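Serine-pyruvate aminotransferase (AgxT) (Sulfolobus solfataricus, PDB 3ZRP) probably transfers an amino group from serine to pyruvate, and perhaps from alanine to glyoxylate, using pyridoxal 5'-phosphate as its cofactor. Local coordinates at residues E121-K125 with S126-L130; I289-R293 with P294-S298; K42-R45 with Y46-G49. One frame throughout, in Å; residues are numbered along the deposited sequence.

Overall arrangement
Contacts 3, 1 and 2 follow one another along the chain and lie far apart within one class-V aminotransferase chain. The centre of contact 1 is 27 Å from that of contact 2 and 30 Å from that of contact 3, while contacts 2 and 3 are 27 Å apart, centre to centre; no pair touches. Contact 3, the end of helix 31-48, is nearest the cofactor, with the side chain of Met48 about 12 Å from a bound pyridoxal phosphate. In contact 2 the Ser296 side chain is about 14 Å from a bound pyridoxal phosphate. Contact 1, away from the cofactor and calcium sites, is the corner where helix 116-125 turns into strand 128-134.

Contact 1: E121-K125 with S126-L130; sequences EEVRK and SEYKL
Glu122 brings OE2 to the edge of the Tyr128 ring, at its hydroxyl end, and the phenol donates a hydrogen bond from OH to Glu122 OE2 at 2.7 Å. The two side chains cross at about a right angle, with carboxylate and ring planes 61° apart. OE2 is met on its anti side, 22° out of the carboxylate plane. Glu122 reaches the phenol because CG stands anti to the backbone N (chi1 -178°) and the chain then bends at chi2; its CG packs 3.8 Å from Tyr128 CE2. Farther along the same ring, Val123 CA lies at the edge, 4.2 Å from Tyr128 CD2. The backbone closes the last turn of the helix: Ser126 N donates to Glu122 O at 3.1 Å, and the helix gives out at Ser126. Just past this end a water accepts from Tyr128 N at 3.1 Å and lies 2.9 Å from Val123 O. The corner completes a beta-alpha-beta crossover, in which helix 116-125 carries the chain from strand 102-106 to the parallel strand 128-134, with strand 79-83 between them. Glu122, Val123 and Tyr128 all rest on Leu81 of that middle strand, and Lys79 adds a cation-pi contact to the Tyr128 ring.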
ATOM      1  N   GLU A 121     -13.509  10.950  33.341  1.00 33.80           N
ATOM      2  CA  GLU A 121     -14.895  10.839  33.790  1.00 41.18           C
ATOM      3  C   GLU A 121     -15.634   9.717  33.044  1.00 37.88           C
ATOM      4  O   GLU A 121     -16.388   8.923  33.647  1.00 34.76           O
ATOM      5  CB  GLU A 121     -15.622  12.173  33.579  1.00 42.62           C
ATOM      6  CG  GLU A 121     -17.039  12.220  34.131  1.00 55.38           C
ATOM      7  CD  GLU A 121     -17.831  13.439  33.672  1.00 66.90           C
ATOM      8  OE1 GLU A 121     -17.274  14.330  32.989  1.00 71.74           O
ATOM      9  OE2 GLU A 121     -19.035  13.504  33.988  1.00 69.36           O
ATOM     10  N   GLU A 122     -15.409   9.650  31.736  1.00 36.35           N
ATOM     11  CA  GLU A 122     -16.090   8.672  30.898  1.00 35.40           C
ATOM     12  C   GLU A 122     -15.605   7.258  31.177  1.00 31.86           C
ATOM     13  O   GLU A 122     -16.430   6.339  31.352  1.00 33.09           O
ATOM     14  CB  GLU A 122     -15.961   9.034  29.407  1.00 36.01           C
ATOM     15  CG  GLU A 122     -16.701   8.082  28.464  1.00 32.89           C
ATOM     16  CD  GLU A 122     -18.208   8.020  28.747  1.00 39.28           C
ATOM     17  OE1 GLU A 122     -18.803   9.033  29.168  1.00 37.83           O
ATOM     18  OE2 GLU A 122     -18.805   6.952  28.532  1.00 32.47           O
ATOM     19  N   VAL A 123     -14.289   7.071  31.255  1.00 31.74           N
ATOM     20  CA  VAL A 123     -13.754   5.715  31.430  1.00 32.91           C
ATOM     21  C   VAL A 123     -13.977   5.194  32.857  1.00 34.20           C
ATOM     22  O   VAL A 123     -13.861   3.996  33.093  1.00 32.42           O
ATOM     23  CB  VAL A 123     -12.245   5.576  31.030  1.00 30.05           C
ATOM     24  CG1 VAL A 123     -12.044   6.025  29.575  1.00 28.73           C
ATOM     25  CG2 VAL A 123     -11.310   6.331  32.021  1.00 29.28           C
ATOM     26  N   ARG A 124     -14.279   6.101  33.792  1.00 35.80           N
ATOM     27  CA  ARG A 124     -14.580   5.709  35.184  1.00 36.63           C
ATOM     28  C   ARG A 124     -16.029   5.303  35.336  1.00 36.30           C
ATOM     29  O   ARG A 124     -16.349   4.434  36.151  1.00 38.26           O
ATOM     30  CB  ARG A 124     -14.245   6.819  36.165  1.00 39.20           C
ATOM     31  CG  ARG A 124     -12.771   6.915  36.441  1.00 47.35           C
ATOM     32  CD  ARG A 124     -12.441   8.066  37.321  1.00 50.70           C
ATOM     33  NE  ARG A 124     -12.490   7.682  38.731  1.00 60.85           N
ATOM     34  CZ  ARG A 124     -11.770   8.257  39.693  1.00 59.50           C
ATOM     35  NH1 ARG A 124     -10.915   9.239  39.403  1.00 53.89           N
ATOM     36  NH2 ARG A 124     -11.899   7.833  40.944  1.00 56.78           N
ATOM     37  N   LYS A 125     -16.893   5.923  34.538  1.00 36.60           N
ATOM     38  CA  LYS A 125     -18.322   5.641  34.548  1.00 38.03           C
ATOM     39  C   LYS A 125     -18.654   4.311  33.857  1.00 41.05           C
ATOM     40  O   LYS A 125     -19.488   3.535  34.344  1.00 38.50           O
ATOM     41  CB  LYS A 125     -19.055   6.819  33.904  1.00 37.21           C
ATOM     42  CG  LYS A 125     -20.523   6.594  33.626  1.00 40.35           C
ATOM     43  CD  LYS A 125     -21.168   7.839  33.026  1.00 42.94           C
ATOM     44  CE  LYS A 125     -22.498   7.467  32.368  1.00 41.62           C
ATOM     45  NZ  LYS A 125     -23.357   8.661  32.120  1.00 46.07           N
ATOM     46  N   SER A 126     -18.012   4.063  32.714  1.00 39.75           N
ATOM     47  CA  SER A 126     -18.285   2.901  31.866  1.00 42.21           C
ATOM     48  C   SER A 126     -17.004   2.142  31.552  1.00 40.26           C
ATOM     49  O   SER A 126     -15.905   2.717  31.527  1.00 36.75           O
ATOM     50  CB  SER A 126     -18.954   3.321  30.544  1.00 46.94           C
ATOM     51  OG  SER A 126     -20.178   3.988  30.795  1.00 51.48           O
ATOM     52  N   GLU A 127     -17.178   0.859  31.274  1.00 35.37           N
ATOM     53  CA  GLU A 127     -16.078  -0.056  31.047  1.00 35.03           C
ATOM     54  C   GLU A 127     -15.758  -0.092  29.553  1.00 33.57           C
ATOM     55  O   GLU A 127     -16.632  -0.393  28.722  1.00 35.59           O
ATOM     56  CB  GLU A 127     -16.492  -1.451  31.502  1.00 37.27           C
ATOM     57  CG  GLU A 127     -15.338  -2.293  31.968  1.00 41.25           C
ATOM     58  CD  GLU A 127     -14.835  -1.830  33.307  1.00 49.97           C
ATOM     59  OE1 GLU A 127     -15.667  -1.682  34.246  1.00 51.56           O
ATOM     60  OE2 GLU A 127     -13.607  -1.613  33.410  1.00 51.55           O
ATOM     61  N   TYR A 128     -14.527   0.247  29.206  1.00 33.63           N
ATOM     62  CA  TYR A 128     -14.096   0.279  27.802  1.00 31.04           C
ATOM     63  C   TYR A 128     -12.903  -0.640  27.578  1.00 31.95           C
ATOM     64  O   TYR A 128     -11.948  -0.660  28.380  1.00 31.29           O
ATOM     65  CB  TYR A 128     -13.735   1.718  27.394  1.00 30.64           C
ATOM     66  CG  TYR A 128     -14.931   2.594  27.221  1.00 28.86           C
ATOM     67  CD1 TYR A 128     -15.703   2.522  26.051  1.00 28.94           C
ATOM     68  CD2 TYR A 128     -15.334   3.479  28.245  1.00 30.39           C
ATOM     69  CE1 TYR A 128     -16.824   3.328  25.901  1.00 31.39           C
ATOM     70  CE2 TYR A 128     -16.456   4.282  28.104  1.00 28.98           C
ATOM     71  CZ  TYR A 128     -17.186   4.205  26.932  1.00 32.21           C
ATOM     72  OH  TYR A 128     -18.289   4.985  26.777  1.00 31.81           O
ATOM     73  N   LYS A 129     -12.947  -1.401  26.491  1.00 31.72           N
ATOM     74  CA  LYS A 129     -11.817  -2.250  26.104  1.00 30.77           C
ATOM     75  C   LYS A 129     -10.680  -1.400  25.513  1.00 29.44           C
ATOM     76  O   LYS A 129      -9.505  -1.584  25.844  1.00 29.66           O
ATOM     77  CB  LYS A 129     -12.321  -3.298  25.091  1.00 35.33           C
ATOM     78  CG  LYS A 129     -11.308  -3.967  24.139  1.00 39.10           C
ATOM     79  CD  LYS A 129     -10.516  -5.059  24.798  1.00 37.32           C
ATOM     80  CE  LYS A 129      -9.749  -5.894  23.768  1.00 32.98           C
ATOM     81  NZ  LYS A 129     -10.524  -7.114  23.322  1.00 31.80           N
ATOM     82  N   LEU A 130     -11.051  -0.450  24.668  1.00 27.19           N
ATOM     83  CA  LEU A 130     -10.078   0.322  23.902  0.60 26.30           C
ATOM     84  C   LEU A 130     -10.422   1.805  23.847  1.00 26.72           C
ATOM     85  O   LEU A 130     -11.576   2.182  23.590  1.00 26.77           O
ATOM     86  CB  LEU A 130      -9.959  -0.246  22.475  0.60 26.03           C
ATOM     87  CG  LEU A 130      -8.870   0.357  21.595  0.60 22.62           C
ATOM     88  CD1 LEU A 130      -8.148  -0.753  20.842  0.60 25.58           C
ATOM     89  CD2 LEU A 130      -9.469   1.401  20.613  0.60 21.40           C
TER
HETATM   90  O   HOH W   1     -12.951   1.881  31.385  1.00 40.09           O

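Contact 2: I289-R293 with P294-S298; sequences IVARR and PESYS
Ser296 N donates to Arg293 O at 2.8 Å, with an N-H...O angle of 156°, which closes the first turn of the short 3-10 segment 294-296 in the loop between helix 264-284 and strand 301-305. The same carbonyl takes a second bond, from Ser296 OG at 2.7 Å. This hydroxyl approaches in the carbonyl plane, whereas the amide sits above it. Ser296 OG, held between its backbone N and carbonyl carbon (chi1 75°), also accepts from a water that in turn accepts from Arg293 N, a water-mediated link beside the two direct bonds. Ile289 CD1 lies over one face of the Tyr297 ring in a CH-pi contact, 4.3 Å from the centroid, while Ala291 CB touches Tyr297 CD1 at 3.5 Å and Ala291 O sits at the edge, in plane. Pro294 CA covers the opposite face. Arg292 turns the other way and curls back onto its own loop, where NE donates to Val290 O at 2.8 Å. Its NH2 also forms a salt bridge with Glu288, a calcium ligand seen in this protein though no ion is bound to this chain, and donates to Ile289 O at 2.8 Å, in both the guanidinium and the carbonyl plane.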
ATOM      1  N   ILE A 289      -5.352  32.071  14.795  1.00 37.67           N
ATOM      2  CA  ILE A 289      -5.085  30.636  14.627  1.00 35.11           C
ATOM      3  C   ILE A 289      -6.371  29.818  14.890  1.00 39.13           C
ATOM      4  O   ILE A 289      -7.185  30.180  15.750  1.00 35.98           O
ATOM      5  CB  ILE A 289      -3.905  30.215  15.530  1.00 36.36           C
ATOM      6  CG1 ILE A 289      -2.615  30.923  15.056  1.00 37.23           C
ATOM      7  CG2 ILE A 289      -3.714  28.702  15.537  1.00 38.01           C
ATOM      8  CD1 ILE A 289      -1.413  30.766  16.008  1.00 35.29           C
ATOM      9  N   VAL A 290      -6.572  28.735  14.136  1.00 35.70           N
ATOM     10  CA  VAL A 290      -7.771  27.891  14.300  1.00 32.46           C
ATOM     11  C   VAL A 290      -7.819  27.231  15.692  1.00 32.81           C
ATOM     12  O   VAL A 290      -8.850  27.302  16.376  1.00 38.55           O
ATOM     13  CB  VAL A 290      -7.880  26.821  13.190  1.00 28.27           C
ATOM     14  CG1 VAL A 290      -8.923  25.752  13.550  1.00 27.63           C
ATOM     15  CG2 VAL A 290      -8.259  27.479  11.888  1.00 28.67           C
ATOM     16  N   ALA A 291      -6.719  26.601  16.106  1.00 33.26           N
ATOM     17  CA  ALA A 291      -6.633  25.992  17.423  1.00 33.27           C
ATOM     18  C   ALA A 291      -7.063  26.989  18.497  1.00 41.41           C
ATOM     19  O   ALA A 291      -6.486  28.075  18.603  1.00 39.81           O
ATOM     20  CB  ALA A 291      -5.227  25.494  17.708  1.00 32.84           C
ATOM     21  N   ARG A 292      -8.060  26.606  19.295  1.00 36.77           N
ATOM     22  CA  ARG A 292      -8.642  27.498  20.301  1.00 37.22           C
ATOM     23  C   ARG A 292      -7.752  27.728  21.503  1.00 37.59           C
ATOM     24  O   ARG A 292      -7.743  28.812  22.079  1.00 45.18           O
ATOM     25  CB  ARG A 292     -10.015  26.989  20.762  1.00 34.56           C
ATOM     26  CG  ARG A 292     -11.022  26.736  19.653  1.00 37.86           C
ATOM     27  CD  ARG A 292     -11.593  28.017  19.014  1.00 46.97           C
ATOM     28  NE  ARG A 292     -10.638  28.650  18.105  1.00 45.10           N
ATOM     29  CZ  ARG A 292     -10.717  29.905  17.667  1.00 48.88           C
ATOM     30  NH1 ARG A 292     -11.718  30.700  18.046  1.00 45.00           N
ATOM     31  NH2 ARG A 292      -9.783  30.371  16.845  1.00 40.87           N
ATOM     32  N   ARG A 293      -7.016  26.704  21.887  1.00 41.92           N
ATOM     33  CA  ARG A 293      -6.241  26.714  23.114  1.00 40.74           C
ATOM     34  C   ARG A 293      -4.731  26.633  22.831  1.00 41.82           C
ATOM     35  O   ARG A 293      -4.244  25.619  22.307  1.00 36.33           O
ATOM     36  CB  ARG A 293      -6.678  25.532  23.981  1.00 47.99           C
ATOM     37  CG  ARG A 293      -8.119  25.551  24.426  1.00 54.16           C
ATOM     38  CD  ARG A 293      -8.263  26.235  25.762  1.00 62.32           C
ATOM     39  NE  ARG A 293      -9.644  26.180  26.227  1.00 70.66           N
ATOM     40  CZ  ARG A 293     -10.021  25.794  27.442  1.00 68.64           C
ATOM     41  NH1 ARG A 293      -9.121  25.439  28.352  1.00 63.49           N
ATOM     42  NH2 ARG A 293     -11.308  25.776  27.748  1.00 67.60           N
ATOM     43  N   PRO A 294      -3.972  27.692  23.204  1.00 42.27           N
ATOM     44  CA  PRO A 294      -2.545  27.819  22.863  1.00 36.46           C
ATOM     45  C   PRO A 294      -1.649  26.673  23.307  1.00 35.41           C
ATOM     46  O   PRO A 294      -0.670  26.360  22.624  1.00 36.25           O
ATOM     47  CB  PRO A 294      -2.124  29.122  23.576  1.00 38.21           C
ATOM     48  CG  PRO A 294      -3.372  29.904  23.657  1.00 37.98           C
ATOM     49  CD  PRO A 294      -4.452  28.883  23.939  1.00 37.18           C
ATOM     50  N   GLU A 295      -1.971  26.054  24.435  1.00 30.96           N
ATOM     51  CA  GLU A 295      -1.223  24.897  24.927  0.60 29.00           C
ATOM     52  C   GLU A 295      -1.318  23.699  23.961  1.00 28.05           C
ATOM     53  O   GLU A 295      -0.528  22.774  24.037  1.00 27.09           O
ATOM     54  CB  GLU A 295      -1.705  24.493  26.331  0.60 31.24           C
ATOM     55  CG  GLU A 295      -3.114  23.886  26.399  0.60 26.64           C
ATOM     56  CD  GLU A 295      -4.228  24.889  26.604  0.60 32.60           C
ATOM     57  OE1 GLU A 295      -4.018  26.114  26.393  0.60 29.79           O
ATOM     58  OE2 GLU A 295      -5.355  24.442  26.968  0.60 33.07           O
ATOM     59  N   SER A 296      -2.287  23.738  23.045  1.00 25.56           N
ATOM     60  CA  SER A 296      -2.470  22.642  22.089  1.00 27.27           C
ATOM     61  C   SER A 296      -2.029  22.992  20.647  1.00 28.57           C
ATOM     62  O   SER A 296      -2.292  22.209  19.729  1.00 29.34           O
ATOM     63  CB  SER A 296      -3.925  22.201  22.053  1.00 24.68           C
ATOM     64  OG  SER A 296      -4.713  23.147  21.353  1.00 26.00           O
ATOM     65  N   TYR A 297      -1.391  24.152  20.458  1.00 26.06           N
ATOM     66  CA  TYR A 297      -0.815  24.530  19.152  1.00 28.17           C
ATOM     67  C   TYR A 297       0.194  23.469  18.697  1.00 28.49           C
ATOM     68  O   TYR A 297       1.269  23.318  19.294  1.00 30.93           O
ATOM     69  CB  TYR A 297      -0.123  25.909  19.237  1.00 28.81           C
ATOM     70  CG  TYR A 297      -1.029  27.129  19.383  1.00 32.37           C
ATOM     71  CD1 TYR A 297      -2.367  27.090  19.012  1.00 31.69           C
ATOM     72  CD2 TYR A 297      -0.508  28.355  19.844  1.00 31.22           C
ATOM     73  CE1 TYR A 297      -3.187  28.227  19.132  1.00 36.89           C
ATOM     74  CE2 TYR A 297      -1.310  29.494  19.969  1.00 35.74           C
ATOM     75  CZ  TYR A 297      -2.641  29.431  19.605  1.00 35.82           C
ATOM     76  OH  TYR A 297      -3.439  30.555  19.712  1.00 33.21           O
ATOM     77  N   SER A 298      -0.164  22.681  17.685  1.00 26.94           N
ATOM     78  CA  SER A 298       0.737  21.626  17.212  1.00 24.91           C
ATOM     79  C   SER A 298       1.937  22.232  16.520  1.00 25.27           C
ATOM     80  O   SER A 298       1.863  23.317  15.944  1.00 30.26           O
ATOM     81  CB  SER A 298       0.054  20.621  16.251  1.00 26.32           C
ATOM     82  OG  SER A 298      -0.046  21.155  14.929  1.00 27.64           O
TER
HETATM   83  O   HOH W   2      -7.300  23.817  21.229  1.00 40.96           O

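Contact 3: K42-R45 with Y46-G49; sequences KGLR and YVMG
The ring of Tyr46 meets residues 42-45 at its edge and on neither face: Gly43 O lies near the ring plane, and also 3.5 Å from Tyr46 CB. With CG anti to the backbone N (chi1 175°), the ring swings outward from the helix, and its OH bonds to Ile264 N while the side chain rests on Glu260 of helix 246-262. The other flat group, the Arg45 guanidinium, ends an extended chain and turns away from 46-49, with NE bonded to Tyr54 O and NH2 in a salt bridge with Glu234. The last two turns of helix 31-48 run through regular i to i+4 bonds: Tyr46 N to Lys42 O, Val47 N to Gly43 O and Met48 N to Leu44 O, each 3.0 Å. Gly49 ends the helix in a Schellman motif; its phi of 63° is positive, and its N makes a weak 3.3 Å bond to Tyr46 O. On the buried side Leu44 and Met48 lie alongside, Leu44 CD1 3.7 Å from Met48 CE, though both have a second conformer and this distance is doubtful. Leu44 packs on Leu199 and Met48 on Leu201 of strand 197-202, and Val47 on Phe256 and Ile259.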
ATOM      1  N   LYS A  42      13.744  -0.856  13.707  1.00 32.93           N
ATOM      2  CA  LYS A  42      14.494  -0.264  14.835  1.00 34.77           C
ATOM      3  C   LYS A  42      14.285   1.240  14.940  1.00 33.51           C
ATOM      4  O   LYS A  42      14.145   1.778  16.045  1.00 31.03           O
ATOM      5  CB  LYS A  42      15.998  -0.576  14.740  1.00 38.47           C
ATOM      6  CG  LYS A  42      16.286  -2.032  14.898  1.00 38.10           C
ATOM      7  CD  LYS A  42      17.763  -2.329  14.786  1.00 47.23           C
ATOM      8  CE  LYS A  42      17.986  -3.771  14.333  1.00 48.67           C
ATOM      9  NZ  LYS A  42      17.478  -4.770  15.312  1.00 48.48           N
ATOM     10  N   GLY A  43      14.234   1.890  13.774  1.00 28.83           N
ATOM     11  CA  GLY A  43      13.996   3.313  13.662  1.00 30.80           C
ATOM     12  C   GLY A  43      12.656   3.723  14.226  1.00 31.11           C
ATOM     13  O   GLY A  43      12.559   4.795  14.832  1.00 33.45           O
ATOM     14  N   LEU A  44      11.631   2.878  14.021  1.00 28.07           N
ATOM     15  CA  LEU A  44      10.326   3.088  14.642  0.60 28.07           C
ATOM     16  C   LEU A  44      10.424   3.097  16.165  1.00 27.67           C
ATOM     17  O   LEU A  44       9.863   3.971  16.812  1.00 27.77           O
ATOM     18  CB  LEU A  44       9.299   2.048  14.159  0.60 29.45           C
ATOM     19  CG  LEU A  44       7.801   2.349  14.349  0.60 27.96           C
ATOM     20  CD1 LEU A  44       7.369   3.738  13.855  0.60 28.59           C
ATOM     21  CD2 LEU A  44       6.959   1.282  13.667  0.60 29.26           C
ATOM     22  N   ARG A  45      11.146   2.127  16.737  1.00 31.53           N
ATOM     23  CA  ARG A  45      11.347   2.105  18.194  1.00 34.57           C
ATOM     24  C   ARG A  45      12.025   3.383  18.673  1.00 32.07           C
ATOM     25  O   ARG A  45      11.651   3.957  19.705  1.00 32.99           O
ATOM     26  CB  ARG A  45      12.173   0.891  18.628  1.00 31.15           C
ATOM     27  CG  ARG A  45      11.454  -0.442  18.543  1.00 33.28           C
ATOM     28  CD  ARG A  45      12.092  -1.440  19.514  1.00 34.83           C
ATOM     29  NE  ARG A  45      11.707  -2.831  19.236  1.00 34.84           N
ATOM     30  CZ  ARG A  45      12.237  -3.576  18.277  1.00 33.83           C
ATOM     31  NH1 ARG A  45      13.179  -3.079  17.504  1.00 40.07           N
ATOM     32  NH2 ARG A  45      11.826  -4.811  18.089  1.00 35.03           N
ATOM     33  N   TYR A  46      13.032   3.814  17.918  1.00 32.48           N
ATOM     34  CA  TYR A  46      13.795   5.016  18.232  1.00 31.60           C
ATOM     35  C   TYR A  46      12.933   6.292  18.258  1.00 32.62           C
ATOM     36  O   TYR A  46      12.947   7.037  19.243  1.00 34.11           O
ATOM     37  CB  TYR A  46      15.007   5.120  17.278  1.00 32.42           C
ATOM     38  CG  TYR A  46      15.809   6.395  17.448  1.00 35.51           C
ATOM     39  CD1 TYR A  46      16.653   6.578  18.558  1.00 33.92           C
ATOM     40  CD2 TYR A  46      15.721   7.418  16.514  1.00 33.37           C
ATOM     41  CE1 TYR A  46      17.363   7.763  18.728  1.00 36.24           C
ATOM     42  CE2 TYR A  46      16.425   8.603  16.671  1.00 38.47           C
ATOM     43  CZ  TYR A  46      17.248   8.765  17.784  1.00 39.26           C
ATOM     44  OH  TYR A  46      17.951   9.929  17.925  1.00 38.95           O
ATOM     45  N   VAL A  47      12.153   6.545  17.200  1.00 31.00           N
ATOM     46  CA  VAL A  47      11.353   7.772  17.141  1.00 31.82           C
ATOM     47  C   VAL A  47      10.117   7.738  18.061  1.00 29.39           C
ATOM     48  O   VAL A  47       9.587   8.789  18.459  1.00 33.86           O
ATOM     49  CB  VAL A  47      10.936   8.163  15.686  1.00 31.13           C
ATOM     50  CG1 VAL A  47      12.165   8.321  14.790  1.00 31.70           C
ATOM     51  CG2 VAL A  47       9.954   7.145  15.092  1.00 34.60           C
ATOM     52  N   MET A  48       9.650   6.547  18.396  1.00 29.95           N
ATOM     53  CA  MET A  48       8.539   6.430  19.336  0.60 31.07           C
ATOM     54  C   MET A  48       8.985   6.247  20.788  1.00 35.13           C
ATOM     55  O   MET A  48       8.163   6.235  21.703  1.00 39.60           O
ATOM     56  CB  MET A  48       7.593   5.334  18.907  0.60 30.52           C
ATOM     57  CG  MET A  48       6.608   5.846  17.880  0.60 26.89           C
ATOM     58  SD  MET A  48       5.723   4.492  17.157  0.60 29.44           S
ATOM     59  CE  MET A  48       4.761   5.325  15.902  0.60 26.84           C
ATOM     60  N   GLY A  49      10.290   6.121  21.005  1.00 39.19           N
ATOM     61  CA  GLY A  49      10.837   5.984  22.355  1.00 41.71           C
ATOM     62  C   GLY A  49      10.365   4.721  23.032  1.00 39.65           C
ATOM     63  O   GLY A  49       9.532   4.778  23.927  1.00 44.77           O
TER